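Long-range contact in beta-L-arabinobiosidase (Bacteroides thetaiotaomicron, PDB 5MQR), which hydrolyses glycosidic linkages in complex plant pectin, probably as a beta-L-arabinobiosidase, and may also have sialidase activity: residues 419-431 against 439-451. Sequence-based numbering, arbitrary orientation.
Sequences FSKSGSIAELTNW and APVSLEGEWLKLQ
Leu-448 lies against two aromatic rings of 419-431. Its CB sits over one face of the Phe-419 ring, 3.8 Å from the centroid, and its CD2 over a face of the six-membered ring of Trp-431, 4.2 Å from that centroid, two CH-pi contacts. CG lies anti to the backbone N (chi1 -180°), which carries the branch point toward 419-431; chi2 then turns CD2 to the indole and CD1 to Leu-428 CD1, at 3.7 Å. Leu-443, on the partner strand, also divides its methyls: CD2 touches Phe-419 CB at 3.8 Å, while CD1 presses on the backbone of Ser-424, 3.4 Å from its carbonyl carbon. Branched Ile-425 extends this apolar seam, laying CG2 beside Ser-442 CA and 4.2 Å from Leu-443 CG.

No direct hydrogen bond crosses the interface; beside the hairpin turn, water accepts from Phe-419 N (2.9 Å) and donates to Glu-446 O (2.7 Å). Gly-445 is second in that turn, where phi 62° with psi -117° favours glycine. Farther out, Asp-417 accepts from Trp-431 NE1, helping fix the indole. Thus the loop between strands 416-417 and 431-435 packs on a beta-hairpin closed by a type II' turn (Glu-444 to Trp-447), which belongs to the sialidase-like CBM family region and joins strand 600-610 in an antiparallel sheet through Leu-448 and Ile-604.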
loop_
_atom_site.group_PDB
_atom_site.type_symbol
_atom_site.label_atom_id
_atom_site.label_comp_id
_atom_site.label_asym_id
_atom_site.label_seq_id
_atom_site.Cartn_x
_atom_site.Cartn_y
_atom_site.Cartn_z
ATOM N N PHE A 419 -2.574 -9.187 -21.898
ATOM C CA PHE A 419 -1.986 -8.010 -22.559
ATOM C C PHE A 419 -2.864 -7.416 -23.667
ATOM O O PHE A 419 -2.681 -6.262 -24.025
ATOM C CB PHE A 419 -0.591 -8.314 -23.098
ATOM C CG PHE A 419 0.378 -8.756 -22.042
ATOM C CD1 PHE A 419 0.690 -7.920 -20.973
ATOM C CD2 PHE A 419 0.975 -10.019 -22.104
ATOM C CE1 PHE A 419 1.566 -8.336 -19.980
ATOM C CE2 PHE A 419 1.852 -10.434 -21.118
ATOM C CZ PHE A 419 2.153 -9.588 -20.054
ATOM N N SER A 420 -3.823 -8.195 -24.179
ATOM C CA SER A 420 -4.790 -7.722 -25.192
ATOM C C SER A 420 -5.691 -6.635 -24.617
ATOM O O SER A 420 -6.247 -5.835 -25.354
ATOM C CB SER A 420 -5.646 -8.882 -25.742
ATOM O OG SER A 420 -6.538 -9.374 -24.762
ATOM N N LYS A 421 -5.814 -6.597 -23.299
ATOM C CA LYS A 421 -6.557 -5.531 -22.636
ATOM C C LYS A 421 -5.817 -4.192 -22.591
ATOM O O LYS A 421 -6.397 -3.197 -22.145
ATOM C CB LYS A 421 -6.954 -5.961 -21.212
ATOM C CG LYS A 421 -7.978 -7.090 -21.177
ATOM C CD LYS A 421 -8.424 -7.326 -19.733
ATOM C CE LYS A 421 -9.376 -8.516 -19.582
ATOM N NZ LYS A 421 -9.452 -8.884 -18.135
ATOM N N SER A 422 -4.553 -4.161 -23.021
ATOM C CA SER A 422 -3.753 -2.936 -23.013
ATOM C C SER A 422 -3.459 -2.526 -24.433
ATOM O O SER A 422 -3.041 -3.351 -25.241
ATOM C CB SER A 422 -2.465 -3.171 -22.246
ATOM O OG SER A 422 -2.760 -3.429 -20.885
ATOM N N GLY A 423 -3.706 -1.262 -24.747
ATOM C CA GLY A 423 -3.470 -0.725 -26.087
ATOM C C GLY A 423 -2.030 -0.349 -26.354
ATOM O O GLY A 423 -1.611 -0.343 -27.497
ATOM N N SER A 424 -1.272 -0.040 -25.303
ATOM C CA SER A 424 0.137 0.374 -25.422
ATOM C C SER A 424 0.853 0.061 -24.104
ATOM O O SER A 424 0.191 -0.199 -23.079
ATOM C CB SER A 424 0.238 1.876 -25.712
ATOM O OG SER A 424 -0.213 2.637 -24.582
ATOM N N ILE A 425 2.193 0.093 -24.127
ATOM C CA ILE A 425 2.971 -0.230 -22.922
ATOM C C ILE A 425 2.749 0.751 -21.773
ATOM O O ILE A 425 2.853 0.351 -20.611
ATOM C CB ILE A 425 4.485 -0.453 -23.180
ATOM C CG1 ILE A 425 5.168 0.775 -23.763
ATOM C CG2 ILE A 425 4.693 -1.679 -24.072
ATOM C CD1 ILE A 425 6.684 0.624 -23.786
ATOM N N ALA A 426 2.397 2.002 -22.090
ATOM C CA ALA A 426 1.998 2.970 -21.074
ATOM C C ALA A 426 0.906 2.441 -20.155
ATOM O O ALA A 426 0.782 2.929 -19.039
ATOM C CB ALA A 426 1.527 4.277 -21.715
ATOM N N GLU A 427 0.096 1.484 -20.617
ATOM C CA GLU A 427 -0.952 0.885 -19.781
ATOM C C GLU A 427 -0.497 -0.329 -18.963
ATOM O O GLU A 427 -1.286 -0.882 -18.183
ATOM C CB GLU A 427 -2.174 0.529 -20.638
ATOM C CG GLU A 427 -2.964 1.733 -21.146
ATOM C CD GLU A 427 -3.892 1.351 -22.273
ATOM O OE1 GLU A 427 -4.878 0.629 -22.015
ATOM O OE2 GLU A 427 -3.621 1.754 -23.430
ATOM N N LEU A 428 0.758 -0.747 -19.124
ATOM C CA LEU A 428 1.326 -1.812 -18.298
ATOM C C LEU A 428 1.861 -1.269 -16.976
ATOM O O LEU A 428 3.064 -1.294 -16.696
ATOM C CB LEU A 428 2.389 -2.596 -19.053
ATOM C CG LEU A 428 1.922 -3.261 -20.347
ATOM C CD1 LEU A 428 3.038 -4.125 -20.935
ATOM C CD2 LEU A 428 0.674 -4.098 -20.148
ATOM N N THR A 429 0.903 -0.848 -16.153
ATOM C CA THR A 429 1.114 -0.240 -14.830
ATOM C C THR A 429 1.784 -1.188 -13.824
ATOM O O THR A 429 2.459 -0.742 -12.911
ATOM C CB THR A 429 -0.259 0.241 -14.240
ATOM O OG1 THR A 429 -1.224 -0.822 -14.311
ATOM C CG2 THR A 429 -0.816 1.433 -15.017
ATOM N N ASN A 430 1.572 -2.483 -13.990
ATOM C CA ASN A 430 2.132 -3.499 -13.112
ATOM C C ASN A 430 3.433 -4.145 -13.626
ATOM O O ASN A 430 3.927 -5.091 -12.991
ATOM C CB ASN A 430 1.098 -4.601 -12.904
ATOM C CG ASN A 430 -0.111 -4.124 -12.152
ATOM O OD1 ASN A 430 -0.008 -3.524 -11.074
ATOM N ND2 ASN A 430 -1.271 -4.396 -12.702
ATOM N N TRP A 431 3.971 -3.662 -14.749
ATOM C CA TRP A 431 5.200 -4.221 -15.319
ATOM C C TRP A 431 6.315 -3.208 -15.284
ATOM O O TRP A 431 6.096 -2.046 -15.556
ATOM C CB TRP A 431 4.965 -4.702 -16.732
ATOM C CG TRP A 431 4.286 -6.010 -16.766
ATOM C CD1 TRP A 431 2.950 -6.238 -16.651
ATOM C CD2 TRP A 431 4.902 -7.289 -16.892
ATOM N NE1 TRP A 431 2.686 -7.584 -16.720
ATOM C CE2 TRP A 431 3.869 -8.257 -16.872
ATOM C CE3 TRP A 431 6.234 -7.715 -17.055
ATOM C CZ2 TRP A 431 4.117 -9.625 -16.989
ATOM C CZ3 TRP A 431 6.489 -9.070 -17.184
ATOM C CH2 TRP A 431 5.430 -10.020 -17.143
ATOM N N ALA A 439 16.550 -2.578 -28.655
ATOM C CA ALA A 439 15.986 -3.752 -28.021
ATOM C C ALA A 439 14.635 -3.399 -27.378
ATOM O O ALA A 439 14.462 -3.566 -26.161
ATOM C CB ALA A 439 16.961 -4.318 -26.974
ATOM N N PRO A 440 13.671 -2.940 -28.197
ATOM C CA PRO A 440 12.455 -2.341 -27.654
ATOM C C PRO A 440 11.457 -3.355 -27.140
ATOM O O PRO A 440 11.427 -4.504 -27.602
ATOM C CB PRO A 440 11.868 -1.604 -28.864
ATOM C CG PRO A 440 12.283 -2.433 -30.019
ATOM C CD PRO A 440 13.646 -2.965 -29.673
ATOM N N VAL A 441 10.666 -2.930 -26.165
ATOM C CA VAL A 441 9.566 -3.714 -25.657
ATOM C C VAL A 441 8.264 -3.123 -26.198
ATOM O O VAL A 441 8.113 -1.917 -26.209
ATOM C CB VAL A 441 9.585 -3.691 -24.116
ATOM C CG1 VAL A 441 8.332 -4.345 -23.543
ATOM C CG2 VAL A 441 10.849 -4.363 -23.613
ATOM N N SER A 442 7.332 -3.965 -26.634
ATOM C CA SER A 442 6.099 -3.483 -27.230
ATOM C C SER A 442 4.991 -4.496 -27.050
ATOM O O SER A 442 5.254 -5.619 -26.657
ATOM C CB SER A 442 6.295 -3.220 -28.745
ATOM O OG SER A 442 6.654 -4.437 -29.403
ATOM N N LEU A 443 3.764 -4.093 -27.379
ATOM C CA LEU A 443 2.622 -5.002 -27.403
ATOM C C LEU A 443 2.261 -5.421 -28.821
ATOM O O LEU A 443 2.425 -4.662 -29.773
ATOM C CB LEU A 443 1.413 -4.347 -26.752
ATOM C CG LEU A 443 1.547 -4.133 -25.242
ATOM C CD1 LEU A 443 0.432 -3.239 -24.716
ATOM C CD2 LEU A 443 1.554 -5.460 -24.515
ATOM N N GLU A 444 1.778 -6.644 -28.941
ATOM C CA GLU A 444 1.280 -7.170 -30.191
ATOM C C GLU A 444 0.091 -8.060 -29.847
ATOM O O GLU A 444 0.208 -9.282 -29.720
ATOM C CB GLU A 444 2.387 -7.943 -30.916
ATOM C CG GLU A 444 2.004 -8.538 -32.270
ATOM C CD GLU A 444 3.097 -9.445 -32.820
ATOM O OE1 GLU A 444 4.125 -8.924 -33.289
ATOM O OE2 GLU A 444 2.947 -10.695 -32.772
ATOM N N GLY A 445 -1.061 -7.412 -29.685
ATOM C CA GLY A 445 -2.290 -8.093 -29.290
ATOM C C GLY A 445 -2.146 -8.724 -27.915
ATOM O O GLY A 445 -1.889 -8.023 -26.931
ATOM N N GLU A 446 -2.246 -10.053 -27.874
ATOM C CA GLU A 446 -2.182 -10.835 -26.625
ATOM C C GLU A 446 -0.735 -10.909 -26.076
ATOM O O GLU A 446 -0.527 -11.334 -24.941
ATOM C CB GLU A 446 -2.771 -12.262 -26.858
ATOM C CG GLU A 446 -1.807 -13.240 -27.553
ATOM C CD GLU A 446 -2.456 -14.467 -28.218
ATOM O OE1 GLU A 446 -3.248 -14.259 -29.167
ATOM O OE2 GLU A 446 -2.127 -15.646 -27.848
ATOM N N TRP A 447 0.246 -10.521 -26.893
ATOM C CA TRP A 447 1.652 -10.717 -26.595
ATOM C C TRP A 447 2.373 -9.449 -26.097
ATOM O O TRP A 447 2.279 -8.367 -26.710
ATOM C CB TRP A 447 2.389 -11.200 -27.843
ATOM C CG TRP A 447 1.927 -12.509 -28.443
ATOM C CD1 TRP A 447 1.282 -12.675 -29.631
ATOM C CD2 TRP A 447 2.156 -13.817 -27.929
ATOM N NE1 TRP A 447 1.050 -13.995 -29.865
ATOM C CE2 TRP A 447 1.575 -14.727 -28.836
ATOM C CE3 TRP A 447 2.754 -14.310 -26.765
ATOM C CZ2 TRP A 447 1.590 -16.111 -28.630
ATOM C CZ3 TRP A 447 2.783 -15.684 -26.561
ATOM C CH2 TRP A 447 2.210 -16.569 -27.497
ATOM N N LEU A 448 3.113 -9.612 -25.008
ATOM C CA LEU A 448 4.171 -8.676 -24.641
ATOM C C LEU A 448 5.417 -9.116 -25.402
ATOM O O LEU A 448 5.866 -10.251 -25.228
ATOM C CB LEU A 448 4.429 -8.717 -23.147
ATOM C CG LEU A 448 5.509 -7.779 -22.598
ATOM C CD1 LEU A 448 5.261 -6.310 -22.942
ATOM C CD2 LEU A 448 5.573 -7.960 -21.097
ATOM N N LYS A 449 5.951 -8.244 -26.258
ATOM C CA LYS A 449 7.048 -8.617 -27.168
ATOM C C LYS A 449 8.342 -7.957 -26.745
ATOM O O LYS A 449 8.363 -6.778 -26.430
ATOM C CB LYS A 449 6.739 -8.210 -28.607
ATOM C CG LYS A 449 7.575 -8.920 -29.669
ATOM C CD LYS A 449 7.535 -8.314 -31.077
ATOM C CE LYS A 449 6.295 -7.512 -31.380
ATOM N NZ LYS A 449 6.055 -7.270 -32.807
ATOM N N LEU A 450 9.406 -8.757 -26.752
ATOM C CA LEU A 450 10.748 -8.310 -26.529
ATOM C C LEU A 450 11.500 -8.497 -27.843
ATOM O O LEU A 450 11.560 -9.613 -28.355
ATOM C CB LEU A 450 11.391 -9.166 -25.450
ATOM C CG LEU A 450 10.818 -8.965 -24.045
ATOM C CD1 LEU A 450 9.436 -9.556 -23.908
ATOM C CD2 LEU A 450 11.734 -9.609 -23.014
ATOM N N GLN A 451 12.063 -7.415 -28.380
ATOM C CA GLN A 451 12.929 -7.476 -29.558
ATOM C C GLN A 451 14.342 -7.051 -29.166
ATOM O O GLN A 451 14.510 -6.312 -28.212
ATOM C CB GLN A 451 12.392 -6.590 -30.664
ATOM C CG GLN A 451 11.075 -7.063 -31.256
ATOM C CD GLN A 451 10.478 -6.073 -32.249
ATOM O OE1 GLN A 451 10.268 -4.899 -31.930
ATOM N NE2 GLN A 451 10.191 -6.543 -33.455
HETATM O O HOH W 1 -1.822 -11.886 -22.680
HETATM O O HOH W 2 -2.244 -5.328 -26.883
#